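Local coordinates for protein erythromycin C-12 hydroxylase (Saccharopolyspora erythraea, PDB 2JJN) that hydroxylates erythromycin D at C-12 of its macrolactone ring to give erythromycin C, using a heme iron, NADPH and molecular oxygen, at residues A[225-228]-A[229-232]; A[208-212]-A[213-217]; A[379-382]-A[383-387]; A[24-27]-A[28-31]. The protein carries 2 engineered substitutions. All coordinates share one frame; numbering follows the deposited sequence.

Interaction 1: residues A[225-228]-A[229-232]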
loop_
_atom_site.group_PDB
_atom_site.type_symbol
_atom_site.label_atom_id
_atom_site.label_comp_id
_atom_site.label_asym_id
_atom_site.label_seq_id
_atom_site.Cartn_x
_atom_site.Cartn_y
_atom_site.Cartn_z
ATOM N N ALA A 225 -25.874 -0.960 -8.928
ATOM C CA ALA A 225 -25.555 0.216 -8.160
ATOM C C ALA A 225 -25.148 -0.256 -6.771
ATOM O O ALA A 225 -25.501 -1.382 -6.343
ATOM C CB ALA A 225 -26.802 1.182 -8.090
ATOM N N LEU A 226 -24.407 0.564 -6.075
ATOM C CA LEU A 226 -23.976 0.215 -4.714
ATOM C C LEU A 226 -25.029 0.591 -3.722
ATOM O O LEU A 226 -25.591 1.688 -3.813
ATOM C CB LEU A 226 -22.674 0.949 -4.350
ATOM C CG LEU A 226 -21.515 0.776 -5.368
ATOM C CD1 LEU A 226 -20.299 1.626 -4.981
ATOM C CD2 LEU A 226 -21.117 -0.689 -5.505
ATOM N N ASP A 227 -25.267 -0.280 -2.745
ATOM C CA ASP A 227 -26.002 0.198 -1.565
ATOM C C ASP A 227 -25.067 0.926 -0.598
ATOM O O ASP A 227 -23.877 1.055 -0.867
ATOM C CB ASP A 227 -26.800 -0.927 -0.904
ATOM C CG ASP A 227 -25.929 -2.030 -0.320
ATOM O OD1 ASP A 227 -24.743 -1.793 0.012
ATOM O OD2 ASP A 227 -26.471 -3.131 -0.155
ATOM N N ASP A 228 -25.597 1.482 0.490
ATOM C CA ASP A 228 -24.731 2.307 1.328
ATOM C C ASP A 228 -23.645 1.442 1.996
ATOM O O ASP A 228 -22.535 1.890 2.185
ATOM C CB ASP A 228 -25.539 3.009 2.424
ATOM C CG ASP A 228 -26.369 4.165 1.927
ATOM O OD1 ASP A 228 -27.192 4.600 2.767
ATOM O OD2 ASP A 228 -26.184 4.636 0.771
ATOM N N GLU A 229 -24.026 0.221 2.371
ATOM C CA GLU A 229 -23.054 -0.736 2.940
ATOM C C GLU A 229 -21.872 -0.935 1.984
ATOM O O GLU A 229 -20.705 -0.803 2.369
ATOM C CB GLU A 229 -23.747 -2.065 3.185
ATOM C CG GLU A 229 -22.764 -3.088 3.759
ATOM C CD GLU A 229 -23.414 -4.406 4.152
ATOM O OE1 GLU A 229 -24.536 -4.733 3.678
ATOM O OE2 GLU A 229 -22.737 -5.129 4.950
ATOM N N GLU A 230 -22.164 -1.268 0.731
ATOM C CA GLU A 230 -21.089 -1.487 -0.258
ATOM C C GLU A 230 -20.276 -0.231 -0.488
ATOM O O GLU A 230 -19.040 -0.276 -0.561
ATOM C CB GLU A 230 -21.701 -1.911 -1.602
ATOM C CG GLU A 230 -22.317 -3.305 -1.547
ATOM C CD GLU A 230 -23.048 -3.671 -2.806
ATOM O OE1 GLU A 230 -22.794 -4.789 -3.333
ATOM O OE2 GLU A 230 -23.908 -2.871 -3.254
ATOM N N ALA A 231 -20.940 0.918 -0.648
ATOM C CA ALA A 231 -20.202 2.163 -0.866
ATOM C C ALA A 231 -19.314 2.498 0.333
ATOM O O ALA A 231 -18.216 2.999 0.177
ATOM C CB ALA A 231 -21.187 3.324 -1.173
ATOM N N ALA A 232 -19.846 2.257 1.529
ATOM C CA ALA A 232 -19.091 2.542 2.761
ATOM C C ALA A 232 -17.894 1.618 2.903
ATOM O O ALA A 232 -16.779 2.071 3.282
ATOM C CB ALA A 232 -20.015 2.396 3.975
HETATM O O HOH W 1 -26.417 -3.611 -3.890
HETATM O O HOH W 2 -24.892 -4.987 0.809
HETATM O O HOH W 3 -26.992 -3.655 3.205
#
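Asp227 and Glu230 are brought together by their first torsions. In Asp227 a chi1 of 65° holds CG between the backbone N and the carbonyl carbon, folding the short acid over the start of the helix; in Glu230 a chi1 of -69° puts CG beside the backbone N, and the extended chain beyond it runs back to the residues before the helix. The two side chains pass at about a right angle, and each accepts the other's backbone N-H. Glu230 N donates to Asp227 OD1 at 2.7 Å in an almost straight bond, while Asp227 N donates to the anti lone pair of Glu230 OE2 at 3.0 Å. This exchange is a capping box, with Asp227 as N-cap of helix 228-259, the long central helix of the P450 fold. The helical ladder starts with Ala231 N to Asp227 O, 2.9 Å. Outside the box, Leu226 CB lies 4.2 Å from Ala231 CB, in the positions of a hydrophobic staple; the leucine also packs on helix 94-105, and the small Ala231 touches Cys201 of helix 180-206. Water 1 donates to Glu230 OE2 at 2.7 Å, and Arg224 forms a salt bridge with OE1. Asp227 OD1 and Glu230 OE2 stand 3.5 Å apart; the shared N-H groups, Arg224 and the positive end of the helix dipole would be expected to offset the repulsion between these two carboxylates.

Interaction 2: residues A[208-212]-A[213-217]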
loop_
_atom_site.group_PDB
_atom_site.type_symbol
_atom_site.label_atom_id
_atom_site.label_comp_id
_atom_site.label_asym_id
_atom_site.label_seq_id
_atom_site.Cartn_x
_atom_site.Cartn_y
_atom_site.Cartn_z
ATOM N N PRO A 208 -26.767 14.601 -3.247
ATOM C CA PRO A 208 -25.484 14.317 -3.890
ATOM C C PRO A 208 -24.850 15.563 -4.435
ATOM O O PRO A 208 -25.556 16.460 -4.943
ATOM C CB PRO A 208 -25.833 13.384 -5.028
ATOM C CG PRO A 208 -27.348 13.507 -5.206
ATOM C CD PRO A 208 -27.917 14.055 -3.981
ATOM N N GLY A 209 -23.523 15.585 -4.359
ATOM C CA GLY A 209 -22.718 16.602 -5.050
ATOM C C GLY A 209 -21.772 15.880 -5.991
ATOM O O GLY A 209 -22.164 14.929 -6.648
ATOM N N ASP A 210 -20.544 16.370 -6.110
ATOM C CA ASP A 210 -19.612 15.710 -7.021
ATOM C C ASP A 210 -18.356 15.257 -6.305
ATOM O O ASP A 210 -17.363 14.950 -6.977
ATOM C CB ASP A 210 -19.214 16.604 -8.205
ATOM C CG ASP A 210 -18.677 15.801 -9.411
ATOM O OD1 ASP A 210 -19.232 14.738 -9.775
ATOM O OD2 ASP A 210 -17.681 16.235 -10.019
ATOM N N ASP A 211 -18.406 15.187 -4.969
ATOM C CA ASP A 211 -17.353 14.436 -4.236
ATOM C C ASP A 211 -17.431 12.937 -4.581
ATOM O O ASP A 211 -18.395 12.481 -5.218
ATOM C CB ASP A 211 -17.490 14.639 -2.757
ATOM C CG ASP A 211 -18.906 14.120 -2.261
ATOM O OD1 ASP A 211 -19.008 12.935 -1.829
ATOM O OD2 ASP A 211 -19.962 14.829 -2.438
ATOM N N LEU A 212 -16.426 12.157 -4.169
ATOM C CA LEU A 212 -16.339 10.792 -4.613
ATOM C C LEU A 212 -17.438 9.927 -3.976
ATOM O O LEU A 212 -17.931 9.023 -4.651
ATOM C CB LEU A 212 -14.929 10.218 -4.370
ATOM C CG LEU A 212 -14.788 8.818 -4.928
ATOM C CD1 LEU A 212 -14.836 8.768 -6.428
ATOM C CD2 LEU A 212 -13.442 8.228 -4.449
ATOM N N ILE A 213 -17.808 10.195 -2.716
ATOM C CA ILE A 213 -18.955 9.438 -2.113
ATOM C C ILE A 213 -20.218 9.657 -2.955
ATOM O O ILE A 213 -20.915 8.690 -3.273
ATOM C CB ILE A 213 -19.163 9.738 -0.627
ATOM C CG1 ILE A 213 -17.989 9.119 0.154
ATOM C CG2 ILE A 213 -20.506 9.142 -0.129
ATOM C CD1 ILE A 213 -18.088 9.429 1.640
ATOM N N SER A 214 -20.534 10.916 -3.279
ATOM C CA SER A 214 -21.716 11.176 -4.143
ATOM C C SER A 214 -21.610 10.449 -5.463
ATOM O O SER A 214 -22.598 9.874 -5.964
ATOM C CB SER A 214 -21.833 12.659 -4.431
ATOM O OG SER A 214 -22.113 13.399 -3.234
ATOM N N ARG A 215 -20.413 10.467 -6.078
ATOM C CA ARG A 215 -20.263 9.785 -7.335
ATOM C C ARG A 215 -20.415 8.275 -7.190
ATOM O O ARG A 215 -20.970 7.627 -8.087
ATOM C CB ARG A 215 -18.907 10.115 -7.943
ATOM C CG ARG A 215 -18.800 11.581 -8.361
ATOM C CD ARG A 215 -17.366 11.930 -8.788
ATOM N NE ARG A 215 -16.952 11.130 -9.935
ATOM C CZ ARG A 215 -17.231 11.428 -11.203
ATOM N NH1 ARG A 215 -17.907 12.531 -11.504
ATOM N NH2 ARG A 215 -16.819 10.620 -12.182
ATOM N N LEU A 216 -19.966 7.741 -6.053
ATOM C CA LEU A 216 -20.095 6.301 -5.812
ATOM C C LEU A 216 -21.581 5.919 -5.619
ATOM O O LEU A 216 -22.034 4.868 -6.087
ATOM C CB LEU A 216 -19.316 5.891 -4.561
ATOM C CG LEU A 216 -17.805 5.808 -4.819
ATOM C CD1 LEU A 216 -17.109 5.788 -3.455
ATOM C CD2 LEU A 216 -17.433 4.560 -5.656
ATOM N N VAL A 217 -22.335 6.783 -4.946
ATOM C CA VAL A 217 -23.782 6.517 -4.740
ATOM C C VAL A 217 -24.567 6.639 -6.047
ATOM O O VAL A 217 -25.574 5.915 -6.281
ATOM C CB VAL A 217 -24.351 7.375 -3.571
ATOM C CG1 VAL A 217 -25.869 7.512 -3.666
ATOM C CG2 VAL A 217 -23.835 6.806 -2.215
#
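Arg215 reaches back over the loop before its helix toward Asp210. Its CB lies 3.6 Å from Leu212 O; CG comes within 3.3 Å of Asp211 O, and CD rests near both OD1 and the carbonyl O of Asp210. The chain then bends at chi3 (61°). NE donates to the backbone O of Ala105, NH2 is hydrogen-bonded elsewhere in the structure, and NH1 ends in a salt bridge with Asp210 OD1 at 3.1 Å. That oxygen lies in the guanidinium plane, at its edge, although the carboxylate plane is turned 78° from it. Asp210, Asp211 and Arg215 each have a second conformer, and their bonds are those of the conformers described. The backbone they span is the N-terminus of helix 212-218, the short H helix of the P450 fold, and Asp211 is its N-cap. Asp211 OD1 accepts from Ser214 N at 2.9 Å, the donor standing above the carboxylate plane. Its OD2 takes the hydroxyl proton of Ser214 OG at 2.7 Å, on the syn side but tilted about 31° from that plane. Serine suits this place because OG also accepts, from Gly209 N at 2.8 Å, while CB lies against the Gly209 backbone. On the buried side Leu212 CG meets Leu216 CD1 at 4.1 Å; both leucines pack on helix 228-259, and the side chain of Leu212 is about 7 Å from the heme.

Interaction 3: residues A[379-382]-A[383-387]. With SO4 (sulfate ion), chain C.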
loop_
_atom_site.group_PDB
_atom_site.type_symbol
_atom_site.label_atom_id
_atom_site.label_comp_id
_atom_site.label_asym_id
_atom_site.label_seq_id
_atom_site.Cartn_x
_atom_site.Cartn_y
_atom_site.Cartn_z
ATOM N N VAL A 379 18.149 10.727 7.428
ATOM C CA VAL A 379 17.517 10.104 8.587
ATOM C C VAL A 379 18.345 10.359 9.854
ATOM O O VAL A 379 19.565 10.147 9.805
ATOM C CB VAL A 379 17.287 8.576 8.325
ATOM C CG1 VAL A 379 16.689 7.942 9.557
ATOM C CG2 VAL A 379 16.435 8.429 7.047
ATOM N N ASP A 380 17.675 10.818 10.919
ATOM C CA ASP A 380 18.271 11.157 12.258
ATOM C C ASP A 380 18.153 9.952 13.194
ATOM O O ASP A 380 17.034 9.535 13.605
ATOM C CB ASP A 380 17.526 12.394 12.812
ATOM C CG ASP A 380 17.888 12.773 14.271
ATOM O OD1 ASP A 380 18.923 12.290 14.807
ATOM O OD2 ASP A 380 17.110 13.599 14.862
ATOM N N ARG A 381 19.309 9.405 13.557
ATOM C CA ARG A 381 19.361 8.308 14.531
ATOM C C ARG A 381 20.046 8.716 15.844
ATOM O O ARG A 381 20.595 7.860 16.557
ATOM C CB ARG A 381 20.025 7.078 13.905
ATOM C CG ARG A 381 19.319 6.631 12.602
ATOM C CD ARG A 381 19.864 5.327 12.090
ATOM N NE ARG A 381 19.104 4.759 10.965
ATOM C CZ ARG A 381 19.209 5.154 9.694
ATOM N NH1 ARG A 381 20.011 6.151 9.341
ATOM N NH2 ARG A 381 18.497 4.539 8.776
ATOM N N ASP A 382 19.989 10.010 16.170
ATOM C CA ASP A 382 20.615 10.538 17.403
ATOM C C ASP A 382 20.088 9.946 18.718
ATOM O O ASP A 382 20.848 9.826 19.692
ATOM C CB ASP A 382 20.491 12.069 17.467
ATOM C CG ASP A 382 21.313 12.769 16.395
ATOM O OD1 ASP A 382 21.110 13.994 16.214
ATOM O OD2 ASP A 382 22.140 12.103 15.714
ATOM N N ASP A 383 18.801 9.605 18.759
ATOM C CA ASP A 383 18.201 9.098 19.992
ATOM C C ASP A 383 17.920 7.606 19.946
ATOM O O ASP A 383 17.862 6.950 20.995
ATOM C CB ASP A 383 16.945 9.889 20.361
ATOM C CG ASP A 383 17.234 11.367 20.529
ATOM O OD1 ASP A 383 18.115 11.698 21.357
ATOM O OD2 ASP A 383 16.610 12.191 19.822
ATOM N N GLU A 384 17.765 7.069 18.730
ATOM C CA GLU A 384 17.453 5.643 18.546
ATOM C C GLU A 384 17.464 5.222 17.071
ATOM O O GLU A 384 17.352 6.065 16.163
ATOM C CB GLU A 384 16.081 5.334 19.131
ATOM C CG GLU A 384 15.028 6.311 18.678
ATOM C CD GLU A 384 13.634 5.763 18.803
ATOM O OE1 GLU A 384 13.207 5.458 19.935
ATOM O OE2 GLU A 384 12.959 5.654 17.760
ATOM N N ARG A 385 17.621 3.918 16.844
ATOM C CA ARG A 385 17.412 3.351 15.528
ATOM C C ARG A 385 15.936 3.384 15.212
ATOM O O ARG A 385 15.088 3.564 16.098
ATOM C CB ARG A 385 17.958 1.924 15.457
ATOM C CG ARG A 385 19.440 1.881 15.769
ATOM C CD ARG A 385 20.158 0.812 14.986
ATOM N NE ARG A 385 20.192 1.090 13.549
ATOM C CZ ARG A 385 21.075 1.893 12.950
ATOM N NH1 ARG A 385 21.998 2.545 13.657
ATOM N NH2 ARG A 385 21.021 2.062 11.633
ATOM N N LEU A 386 15.606 3.231 13.936
ATOM C CA LEU A 386 14.217 3.380 13.537
ATOM C C LEU A 386 13.350 2.272 14.062
ATOM O O LEU A 386 13.819 1.138 14.235
ATOM C CB LEU A 386 14.123 3.435 12.018
ATOM C CG LEU A 386 14.857 4.620 11.396
ATOM C CD1 LEU A 386 14.911 4.431 9.888
ATOM C CD2 LEU A 386 14.130 5.892 11.700
ATOM N N ARG A 387 12.081 2.605 14.272
ATOM C CA ARG A 387 11.079 1.651 14.663
ATOM C C ARG A 387 10.385 1.135 13.395
ATOM O O ARG A 387 9.498 1.770 12.865
ATOM C CB ARG A 387 10.042 2.293 15.574
ATOM C CG ARG A 387 10.359 2.231 17.069
ATOM C CD ARG A 387 10.778 3.571 17.632
ATOM N NE ARG A 387 9.796 4.633 17.404
ATOM C CZ ARG A 387 9.674 5.712 18.171
ATOM N NH1 ARG A 387 10.460 5.872 19.233
ATOM N NH2 ARG A 387 8.761 6.629 17.887
HETATM S S SO4 C . 17.650 1.456 10.989
HETATM O O1 SO4 C . 17.766 2.530 11.960
HETATM O O2 SO4 C . 16.435 0.724 11.268
HETATM O O3 SO4 C . 18.799 0.559 11.090
HETATM O O4 SO4 C . 17.647 1.973 9.616
HETATM O O HOH W 4 15.476 7.173 14.586
HETATM O O HOH W 5 16.681 9.588 16.606
HETATM O O HOH W 6 15.348 11.730 17.057
#
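Val379 begins the loop by setting CG1 3.9 Å from Leu386 CD2, an apolar contact suited to two branched aliphatic side chains that both also pack on Leu399. The same CG1 sits over the centre of one face of the Arg381 guanidinium. Asp380 follows, its OD1 accepting from Asp382 N at 2.9 Å in an Asx turn, a job that a short acid does well because it reaches just two residues ahead. Its carbonyl O takes protons from two waters: water 4 also donates to Glu384 O, at 2.7 Å, and water 5 accepts from Asp383 N, tying the two arms across the turn. Arg381 carries the largest share of the contact. Its chain, extended from CG to NE, delivers NE to sulfate O1 and NH2 to sulfate O4, both at 2.8 Å. Arg385 grips the same ion from the other arm, with NE and NH2 converging on O3, the latter at 2.7 Å, and Leu386 N adds an almost straight bond (177°) to O1. The two guanidinium planes are only 10° apart, with Arg381 CD over one face of that of Arg385; the anion, probably from the crystallisation liquor and also bound by His388, would be expected to offset their charge and so allow the close approach. Asp382 completes the turn. The loop leaves strand 378-379 at the edge of a three-stranded antiparallel sheet: Asp380 bonds through its backbone to Pro400, the first residue of strand 400-402, while Val379 N donates to Asp258 on helix 228-259.

Interaction 4: residues A[24-27]-A[28-31]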
loop_
_atom_site.group_PDB
_atom_site.type_symbol
_atom_site.label_atom_id
_atom_site.label_comp_id
_atom_site.label_asym_id
_atom_site.label_seq_id
_atom_site.Cartn_x
_atom_site.Cartn_y
_atom_site.Cartn_z
ATOM N N MET A 24 9.442 -8.462 9.584
ATOM C CA MET A 24 9.736 -7.433 8.554
ATOM C C MET A 24 10.752 -6.431 9.023
ATOM O O MET A 24 11.336 -5.753 8.216
ATOM C CB MET A 24 8.490 -6.653 8.144
ATOM C CG MET A 24 7.317 -7.486 7.687
ATOM S SD MET A 24 7.617 -8.140 6.011
ATOM C CE MET A 24 5.991 -8.801 5.707
ATOM N N ALA A 25 10.955 -6.302 10.333
ATOM C CA ALA A 25 11.778 -5.203 10.840
ATOM C C ALA A 25 13.241 -5.280 10.487
ATOM O O ALA A 25 13.878 -4.245 10.271
ATOM C CB ALA A 25 11.623 -5.086 12.327
ATOM N N ASP A 26 13.809 -6.490 10.473
ATOM C CA ASP A 26 15.185 -6.665 10.056
ATOM C C ASP A 26 15.209 -6.916 8.573
ATOM O O ASP A 26 15.179 -8.059 8.122
ATOM C CB ASP A 26 15.815 -7.844 10.799
ATOM C CG ASP A 26 17.327 -7.950 10.582
ATOM O OD1 ASP A 26 17.883 -7.425 9.581
ATOM O OD2 ASP A 26 17.995 -8.603 11.435
ATOM N N GLU A 27 15.292 -5.835 7.809
ATOM C CA GLU A 27 15.119 -5.952 6.361
ATOM C C GLU A 27 16.228 -6.778 5.728
ATOM O O GLU A 27 15.964 -7.605 4.836
ATOM C CB GLU A 27 15.047 -4.559 5.757
ATOM C CG GLU A 27 14.914 -4.521 4.265
ATOM C CD GLU A 27 15.150 -3.134 3.755
ATOM O OE1 GLU A 27 14.162 -2.361 3.709
ATOM O OE2 GLU A 27 16.332 -2.880 3.384
ATOM N N THR A 28 17.463 -6.571 6.171
ATOM C CA THR A 28 18.578 -7.301 5.583
ATOM C C THR A 28 18.432 -8.812 5.795
ATOM O O THR A 28 18.655 -9.606 4.840
ATOM C CB THR A 28 19.906 -6.818 6.172
ATOM O OG1 THR A 28 20.016 -5.431 5.820
ATOM C CG2 THR A 28 21.122 -7.631 5.566
ATOM N N ALA A 29 18.048 -9.194 7.020
ATOM C CA ALA A 29 17.878 -10.619 7.340
ATOM C C ALA A 29 16.735 -11.209 6.525
ATOM O O ALA A 29 16.832 -12.353 6.054
ATOM C CB ALA A 29 17.626 -10.824 8.843
ATOM N N LEU A 30 15.665 -10.437 6.364
ATOM C CA LEU A 30 14.514 -10.897 5.584
ATOM C C LEU A 30 14.935 -11.082 4.137
ATOM O O LEU A 30 14.632 -12.104 3.562
ATOM C CB LEU A 30 13.368 -9.894 5.689
ATOM C CG LEU A 30 12.143 -10.251 4.828
ATOM C CD1 LEU A 30 11.609 -11.615 5.258
ATOM C CD2 LEU A 30 11.075 -9.164 5.022
ATOM N N LEU A 31 15.598 -10.086 3.544
ATOM C CA LEU A 31 16.020 -10.206 2.152
ATOM C C LEU A 31 16.931 -11.392 1.924
ATOM O O LEU A 31 16.793 -12.108 0.928
ATOM C CB LEU A 31 16.687 -8.895 1.679
ATOM C CG LEU A 31 15.696 -7.731 1.600
ATOM C CD1 LEU A 31 16.452 -6.445 1.405
ATOM C CD2 LEU A 31 14.648 -7.914 0.500
HETATM O O HOH W 7 18.379 -4.704 8.260
HETATM O O HOH W 8 18.808 -4.059 3.690
#
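An aspartate N-cap starts helix 27-40, the A helix of the P450 fold, and organises the first turn around Asp26 and Ala29. Asp26 OD1 accepts from Ala29 N at 3.1 Å, with the donor well above the carboxylate plane (64° out of it). A chi1 of -171° sets CG opposite the backbone N, alongside the turn, where Ala29 CB comes within 3.4 Å of CG, and chi2 (-22°) gives the plane its tilt; a residue with only a methyl group fits beside the flat acid. OD1 is shared: water 7 donates to it and accepts from Thr28 N at 2.9 Å, so a second N-H of the first turn is satisfied through solvent. Leu30 N to Asp26 O and Leu31 N to Glu27 O, the latter at 2.8 Å, begin the regular helical bonding. Behind the cap, Met24 SD touches Leu30 CD2 at 3.7 Å in the conformer described. Met24 packs on Pro289 and Leu30 on Leu317, and the side chain of Met24 is about 8 Å from that of Gln292, a substrate-binding residue. Glu27 and Leu31 run side by side in the same direction, the methylene CG of Glu27 packing on Leu31 CD1, while Glu27 OE1 forms a salt bridge with Arg285. The other oxygen, Glu27 OE2, receives a proton from water 8 at 2.8 Å, and that water is also hydrogen-bonded to Thr28 OG1.

From the N terminus, interaction 4 comes first, turning the opening loop into helix 27-40. Interaction 2 follows far along the chain, where the loop after helix 180-206 enters helix 212-218, and interaction 1 closes the next loop at the start of helix 228-259. Interaction 3 turns the chain between strands 378-379 and 400-402. All four are local and in series; none nests or crosses. Interactions 1 and 2 touch, Leu226 CD1 lying 3.8 Å from Leu216 O, and join consecutive helices. Interactions 3 and 4, with centres about 17 Å apart, lie across the chain's centre from that pair; His388, which Ala25 touches, also binds the sulfate of interaction 3.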